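Local coordinates for protein serine-threonine phosphatase 2C (PDB 2I44) that probably removes phosphate from phosphoserine and phosphothreonine in proteins, as a metal-dependent phosphatase of the PP2C family that binds calcium ions, at residues A[74-85]-A[112-123]. Numbering follows the deposited sequence.
Sequences LVVPQLISSPAW and AVDDMYKNADNE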
ATOM      1  N   LEU A  74      10.502  -1.257   7.843  1.00 19.31           N
ATOM      2  CA  LEU A  74      10.963  -2.611   7.570  1.00 19.39           C
ATOM      3  C   LEU A  74      10.967  -3.007   6.098  1.00 18.89           C
ATOM      4  O   LEU A  74      11.754  -3.861   5.686  1.00 18.50           O
ATOM      5  CB  LEU A  74      10.107  -3.620   8.341  1.00 19.65           C
ATOM      6  CG  LEU A  74      10.043  -3.490   9.867  1.00 22.44           C
ATOM      7  CD1 LEU A  74       9.116  -4.572  10.430  1.00 19.85           C
ATOM      8  CD2 LEU A  74      11.443  -3.619  10.462  1.00 20.93           C
ATOM      9  N   VAL A  75      10.092  -2.397   5.306  1.00 19.72           N
ATOM     10  CA  VAL A  75       9.985  -2.743   3.892  1.00 19.84           C
ATOM     11  C   VAL A  75      11.218  -2.543   3.019  1.00 18.52           C
ATOM     12  O   VAL A  75      11.589  -3.447   2.275  1.00 17.95           O
ATOM     13  CB  VAL A  75       8.781  -2.022   3.221  1.00 21.10           C
ATOM     14  CG1 VAL A  75       7.480  -2.586   3.773  1.00 21.37           C
ATOM     15  CG2 VAL A  75       8.850  -0.525   3.469  1.00 21.15           C
ATOM     16  N   VAL A  76      11.861  -1.383   3.088  1.00 17.11           N
ATOM     17  CA  VAL A  76      13.035  -1.182   2.252  1.00 17.52           C
ATOM     18  C   VAL A  76      14.181  -2.111   2.674  1.00 18.61           C
ATOM     19  O   VAL A  76      14.780  -2.788   1.829  1.00 17.90           O
ATOM     20  CB  VAL A  76      13.473   0.307   2.240  1.00 18.40           C
ATOM     21  CG1 VAL A  76      14.798   0.467   1.519  1.00 17.16           C
ATOM     22  CG2 VAL A  76      12.415   1.136   1.518  1.00 19.50           C
ATOM     23  N   PRO A  77      14.489  -2.182   3.982  1.00 19.49           N
ATOM     24  CA  PRO A  77      15.580  -3.073   4.399  1.00 20.52           C
ATOM     25  C   PRO A  77      15.316  -4.530   4.000  1.00 21.63           C
ATOM     26  O   PRO A  77      16.205  -5.212   3.482  1.00 23.00           O
ATOM     27  CB  PRO A  77      15.621  -2.878   5.911  1.00 20.24           C
ATOM     28  CG  PRO A  77      15.202  -1.443   6.059  1.00 22.38           C
ATOM     29  CD  PRO A  77      14.027  -1.360   5.114  1.00 19.01           C
ATOM     30  N   GLN A  78      14.097  -5.005   4.227  1.00 21.04           N
ATOM     31  CA  GLN A  78      13.759  -6.377   3.872  1.00 22.65           C
ATOM     32  C   GLN A  78      13.809  -6.586   2.359  1.00 25.32           C
ATOM     33  O   GLN A  78      14.241  -7.635   1.880  1.00 26.39           O
ATOM     34  CB  GLN A  78      12.362  -6.737   4.389  1.00 21.41           C
ATOM     35  CG  GLN A  78      12.283  -6.989   5.889  1.00 20.81           C
ATOM     36  CD  GLN A  78      13.093  -8.203   6.332  1.00 21.25           C
ATOM     37  OE1 GLN A  78      13.507  -9.023   5.513  1.00 21.92           O
ATOM     38  NE2 GLN A  78      13.307  -8.329   7.636  1.00 21.50           N
ATOM     39  N   LEU A  79      13.363  -5.584   1.607  1.00 25.05           N
ATOM     40  CA  LEU A  79      13.360  -5.681   0.152  1.00 25.80           C
ATOM     41  C   LEU A  79      14.759  -5.917  -0.402  1.00 26.06           C
ATOM     42  O   LEU A  79      14.995  -6.892  -1.113  1.00 28.06           O
ATOM     43  CB  LEU A  79      12.786  -4.404  -0.473  1.00 25.52           C
ATOM     44  CG  LEU A  79      12.924  -4.292  -1.994  1.00 26.49           C
ATOM     45  CD1 LEU A  79      12.121  -5.400  -2.664  1.00 27.83           C
ATOM     46  CD2 LEU A  79      12.431  -2.933  -2.460  1.00 28.61           C
ATOM     47  N   ILE A  80      15.687  -5.030  -0.065  1.00 25.87           N
ATOM     48  CA  ILE A  80      17.038  -5.145  -0.578  1.00 27.68           C
ATOM     49  C   ILE A  80      17.875  -6.276   0.029  1.00 28.07           C
ATOM     50  O   ILE A  80      18.950  -6.584  -0.477  1.00 28.95           O
ATOM     51  CB  ILE A  80      17.789  -3.796  -0.454  1.00 28.19           C
ATOM     52  CG1 ILE A  80      17.975  -3.420   1.010  1.00 28.13           C
ATOM     53  CG2 ILE A  80      17.000  -2.701  -1.175  1.00 26.74           C
ATOM     54  CD1 ILE A  80      18.629  -2.062   1.198  1.00 28.30           C
ATOM     55  N   SER A  81      17.391  -6.894   1.102  1.00 27.41           N
ATOM     56  CA  SER A  81      18.110  -8.005   1.716  1.00 28.48           C
ATOM     57  C   SER A  81      17.704  -9.282   0.997  1.00 29.55           C
ATOM     58  O   SER A  81      18.253 -10.353   1.238  1.00 28.64           O
ATOM     59  CB  SER A  81      17.755  -8.129   3.198  1.00 30.70           C
ATOM     60  OG  SER A  81      18.165  -6.979   3.916  1.00 32.59           O
ATOM     61  N   SER A  82      16.726  -9.154   0.108  1.00 31.47           N
ATOM     62  CA  SER A  82      16.222 -10.290  -0.652  1.00 32.39           C
ATOM     63  C   SER A  82      17.221 -10.844  -1.667  1.00 33.95           C
ATOM     64  O   SER A  82      17.751 -10.106  -2.497  1.00 33.66           O
ATOM     65  CB  SER A  82      14.951  -9.891  -1.391  1.00 32.49           C
ATOM     66  OG  SER A  82      14.599 -10.852  -2.369  1.00 33.91           O
ATOM     67  N   PRO A  83      17.493 -12.158  -1.607  1.00 34.40           N
ATOM     68  CA  PRO A  83      18.435 -12.742  -2.561  1.00 33.33           C
ATOM     69  C   PRO A  83      17.915 -12.440  -3.961  1.00 32.51           C
ATOM     70  O   PRO A  83      18.681 -12.307  -4.912  1.00 30.93           O
ATOM     71  CB  PRO A  83      18.379 -14.227  -2.224  1.00 34.46           C
ATOM     72  CG  PRO A  83      18.160 -14.206  -0.731  1.00 36.28           C
ATOM     73  CD  PRO A  83      17.077 -13.148  -0.597  1.00 35.42           C
ATOM     74  N   ALA A  84      16.592 -12.321  -4.061  1.00 30.14           N
ATOM     75  CA  ALA A  84      15.930 -12.022  -5.321  1.00 28.61           C
ATOM     76  C   ALA A  84      16.313 -10.614  -5.761  1.00 27.44           C
ATOM     77  O   ALA A  84      16.470 -10.343  -6.953  1.00 28.74           O
ATOM     78  CB  ALA A  84      14.417 -12.129  -5.149  1.00 29.58           C
ATOM     79  N   TRP A  85      16.455  -9.716  -4.793  1.00 25.41           N
ATOM     80  CA  TRP A  85      16.830  -8.347  -5.101  1.00 26.28           C
ATOM     81  C   TRP A  85      18.317  -8.261  -5.428  1.00 27.15           C
ATOM     82  O   TRP A  85      18.736  -7.424  -6.223  1.00 26.27           O
ATOM     83  CB  TRP A  85      16.489  -7.414  -3.935  1.00 23.68           C
ATOM     84  CG  TRP A  85      16.770  -5.981  -4.255  1.00 22.90           C
ATOM     85  CD1 TRP A  85      17.840  -5.245  -3.840  1.00 21.41           C
ATOM     86  CD2 TRP A  85      15.994  -5.119  -5.099  1.00 23.00           C
ATOM     87  NE1 TRP A  85      17.783  -3.977  -4.370  1.00 22.38           N
ATOM     88  CE2 TRP A  85      16.659  -3.871  -5.146  1.00 21.94           C
ATOM     89  CE3 TRP A  85      14.803  -5.280  -5.823  1.00 20.88           C
ATOM     90  CZ2 TRP A  85      16.173  -2.789  -5.885  1.00 21.61           C
ATOM     91  CZ3 TRP A  85      14.318  -4.202  -6.561  1.00 22.29           C
ATOM     92  CH2 TRP A  85      15.005  -2.971  -6.582  1.00 23.46           C
ATOM     93  N   ALA A 112      11.022 -10.552  -5.573  1.00 19.35           N
ATOM     94  CA  ALA A 112      11.604  -9.713  -4.527  1.00 17.68           C
ATOM     95  C   ALA A 112      10.517  -9.043  -3.683  1.00 17.34           C
ATOM     96  O   ALA A 112      10.636  -8.946  -2.462  1.00 16.62           O
ATOM     97  CB  ALA A 112      12.515  -8.650  -5.148  1.00 19.61           C
ATOM     98  N   VAL A 113       9.468  -8.563  -4.339  1.00 15.40           N
ATOM     99  CA  VAL A 113       8.379  -7.904  -3.625  1.00 16.22           C
ATOM    100  C   VAL A 113       7.692  -8.941  -2.748  1.00 15.58           C
ATOM    101  O   VAL A 113       7.318  -8.661  -1.613  1.00 16.07           O
ATOM    102  CB  VAL A 113       7.371  -7.274  -4.614  1.00 15.48           C
ATOM    103  CG1 VAL A 113       6.137  -6.761  -3.874  1.00 13.16           C
ATOM    104  CG2 VAL A 113       8.040  -6.124  -5.352  1.00 16.31           C
ATOM    105  N   ASP A 114       7.551 -10.150  -3.272  1.00 16.95           N
ATOM    106  CA  ASP A 114       6.921 -11.215  -2.512  1.00 19.65           C
ATOM    107  C   ASP A 114       7.738 -11.493  -1.253  1.00 17.86           C
ATOM    108  O   ASP A 114       7.184 -11.625  -0.157  1.00 15.48           O
ATOM    109  CB  ASP A 114       6.817 -12.489  -3.352  1.00 20.59           C
ATOM    110  CG  ASP A 114       5.811 -13.467  -2.783  1.00 25.70           C
ATOM    111  OD1 ASP A 114       4.601 -13.187  -2.892  1.00 26.81           O
ATOM    112  OD2 ASP A 114       6.222 -14.500  -2.213  1.00 25.36           O
ATOM    113  N   ASP A 115       9.056 -11.584  -1.416  1.00 18.14           N
ATOM    114  CA  ASP A 115       9.958 -11.839  -0.294  1.00 18.01           C
ATOM    115  C   ASP A 115       9.871 -10.712   0.725  1.00 16.93           C
ATOM    116  O   ASP A 115       9.873 -10.951   1.931  1.00 15.36           O
ATOM    117  CB  ASP A 115      11.402 -11.952  -0.781  1.00 21.23           C
ATOM    118  CG  ASP A 115      11.686 -13.275  -1.454  1.00 24.68           C
ATOM    119  OD1 ASP A 115      10.757 -14.103  -1.546  1.00 26.79           O
ATOM    120  OD2 ASP A 115      12.840 -13.489  -1.893  1.00 29.02           O
HETATM  121  N   MSE A 116       9.804  -9.483   0.227  1.00 17.37           N
HETATM  122  CA  MSE A 116       9.711  -8.315   1.095  1.00 18.75           C
HETATM  123  C   MSE A 116       8.497  -8.390   2.018  1.00 18.47           C
HETATM  124  O   MSE A 116       8.610  -8.225   3.235  1.00 16.40           O
HETATM  125  CB  MSE A 116       9.621  -7.041   0.251  1.00 21.27           C
HETATM  126  CG  MSE A 116       9.378  -5.776   1.066  1.00 24.51           C
HETATM  127 SE   MSE A 116       9.074  -4.187  -0.038  1.00 37.76          SE
HETATM  128  CE  MSE A 116       7.182  -4.393  -0.329  1.00 29.09           C
ATOM    129  N   TYR A 117       7.334  -8.645   1.429  1.00 16.98           N
ATOM    130  CA  TYR A 117       6.102  -8.729   2.199  1.00 17.70           C
ATOM    131  C   TYR A 117       6.160  -9.779   3.297  1.00 17.33           C
ATOM    132  O   TYR A 117       5.949  -9.471   4.467  1.00 15.43           O
ATOM    133  CB  TYR A 117       4.918  -9.005   1.269  1.00 18.03           C
ATOM    134  CG  TYR A 117       4.273  -7.736   0.754  1.00 17.78           C
ATOM    135  CD1 TYR A 117       3.327  -7.050   1.523  1.00 16.81           C
ATOM    136  CD2 TYR A 117       4.657  -7.179  -0.469  1.00 17.45           C
ATOM    137  CE1 TYR A 117       2.782  -5.840   1.083  1.00 17.77           C
ATOM    138  CE2 TYR A 117       4.119  -5.968  -0.912  1.00 17.19           C
ATOM    139  CZ  TYR A 117       3.183  -5.305  -0.132  1.00 17.68           C
ATOM    140  OH  TYR A 117       2.640  -4.119  -0.577  1.00 14.94           O
ATOM    141  N   LYS A 118       6.459 -11.014   2.922  1.00 18.85           N
ATOM    142  CA  LYS A 118       6.519 -12.098   3.889  1.00 18.34           C
ATOM    143  C   LYS A 118       7.591 -11.917   4.955  1.00 18.65           C
ATOM    144  O   LYS A 118       7.347 -12.201   6.124  1.00 17.14           O
ATOM    145  CB  LYS A 118       6.699 -13.429   3.161  1.00 22.20           C
ATOM    146  CG  LYS A 118       5.481 -13.818   2.329  1.00 24.12           C
ATOM    147  CD  LYS A 118       5.784 -14.954   1.377  1.00 26.13           C
ATOM    148  CE  LYS A 118       4.562 -15.333   0.563  1.00 26.34           C
ATOM    149  NZ  LYS A 118       4.916 -16.176  -0.611  1.00 27.87           N
ATOM    150  N   ASN A 119       8.767 -11.431   4.566  1.00 19.79           N
ATOM    151  CA  ASN A 119       9.843 -11.236   5.536  1.00 18.93           C
ATOM    152  C   ASN A 119       9.571 -10.041   6.438  1.00 19.62           C
ATOM    153  O   ASN A 119       9.859 -10.074   7.640  1.00 18.12           O
ATOM    154  CB  ASN A 119      11.192 -11.074   4.828  1.00 18.67           C
ATOM    155  CG  ASN A 119      11.647 -12.355   4.157  1.00 20.08           C
ATOM    156  OD1 ASN A 119      11.317 -13.451   4.612  1.00 17.74           O
ATOM    157  ND2 ASN A 119      12.415 -12.226   3.081  1.00 16.94           N
ATOM    158  N   ALA A 120       9.008  -8.983   5.865  1.00 17.82           N
ATOM    159  CA  ALA A 120       8.695  -7.809   6.664  1.00 16.19           C
ATOM    160  C   ALA A 120       7.585  -8.156   7.645  1.00 15.43           C
ATOM    161  O   ALA A 120       7.561  -7.653   8.766  1.00 16.11           O
ATOM    162  CB  ALA A 120       8.269  -6.661   5.774  1.00 16.16           C
ATOM    163  N   ASP A 121       6.661  -9.021   7.241  1.00 14.90           N
ATOM    164  CA  ASP A 121       5.581  -9.368   8.154  1.00 16.37           C
ATOM    165  C   ASP A 121       6.057 -10.282   9.271  1.00 15.78           C
ATOM    166  O   ASP A 121       5.614 -10.152  10.409  1.00 16.06           O
ATOM    167  CB  ASP A 121       4.400 -10.020   7.433  1.00 14.88           C
ATOM    168  CG  ASP A 121       3.170 -10.110   8.324  1.00 16.03           C
ATOM    169  OD1 ASP A 121       2.769  -9.062   8.882  1.00 15.86           O
ATOM    170  OD2 ASP A 121       2.609 -11.216   8.478  1.00 17.15           O
ATOM    171  N   ASN A 122       6.954 -11.212   8.955  1.00 17.78           N
ATOM    172  CA  ASN A 122       7.463 -12.113   9.986  1.00 19.09           C
ATOM    173  C   ASN A 122       8.150 -11.287  11.061  1.00 18.29           C
ATOM    174  O   ASN A 122       7.936 -11.500  12.250  1.00 20.22           O
ATOM    175  CB  ASN A 122       8.456 -13.129   9.401  1.00 18.69           C
ATOM    176  CG  ASN A 122       7.787 -14.135   8.493  1.00 20.59           C
ATOM    177  OD1 ASN A 122       6.585 -14.387   8.604  1.00 20.18           O
ATOM    178  ND2 ASN A 122       8.566 -14.732   7.595  1.00 21.63           N
ATOM    179  N   GLU A 123       8.959 -10.323  10.639  1.00 18.56           N
ATOM    180  CA  GLU A 123       9.676  -9.481  11.583  1.00 20.57           C
ATOM    181  C   GLU A 123       8.710  -8.619  12.395  1.00 19.47           C
ATOM    182  O   GLU A 123       8.879  -8.449  13.604  1.00 16.22           O
ATOM    183  CB  GLU A 123      10.671  -8.586  10.847  1.00 22.59           C
ATOM    184  CG  GLU A 123      11.708  -7.970  11.771  1.00 28.76           C
ATOM    185  CD  GLU A 123      12.556  -6.926  11.078  1.00 30.66           C
ATOM    186  OE1 GLU A 123      12.728  -7.029   9.842  1.00 32.09           O
ATOM    187  OE2 GLU A 123      13.056  -6.013  11.769  1.00 31.02           O
TER
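Ser82 OG is held by bonds to Asp115 OD2 of the other segment and to Trp85 N of its own. It donates to Asp115 OD2 at 3.2 Å, on the anti side of the carboxylate. It accepts from Trp85 N at 3.3 Å. Ser82 is thus the N-cap of helix 83-92 and ties that helix start to helix 98-130. Asp115 has a second partner, Gln111 NE2, at OD1. Both helices, with helix 66-80, belong to the helical layer over a beta-sheet of the PP2C fold, away from the calcium sites. The short axes of 74-80 and 112-123 run at 125° to each other.

Gln78 is a knob in the hole made by Met116, Asn119, Ala120 and Glu123. Its CG lies 3.8 Å from Ala120 CA. The bend at chi2 (-64°) turns the amide toward Glu123, and NE2 donates to Glu123 OE1 at 2.6 Å. The acceptor lies in the amide plane, although the carboxylate is turned 68° from it. Leu74 CD2 packs against the same carboxylate.

Deeper in, the selenomethionine side chain of Met116 reaches from helix 98-130 to helix 66-80. Its SE touches Leu79 CB at 3.7 Å and Val75 CB at 3.9 Å. Phe55 of strand 53-62 touches all three side chains from the sheet. At the other end, Ala112 CB meets Ala84 CB and sits at the edge of the Trp85 ring, 4.1 Å from CE3.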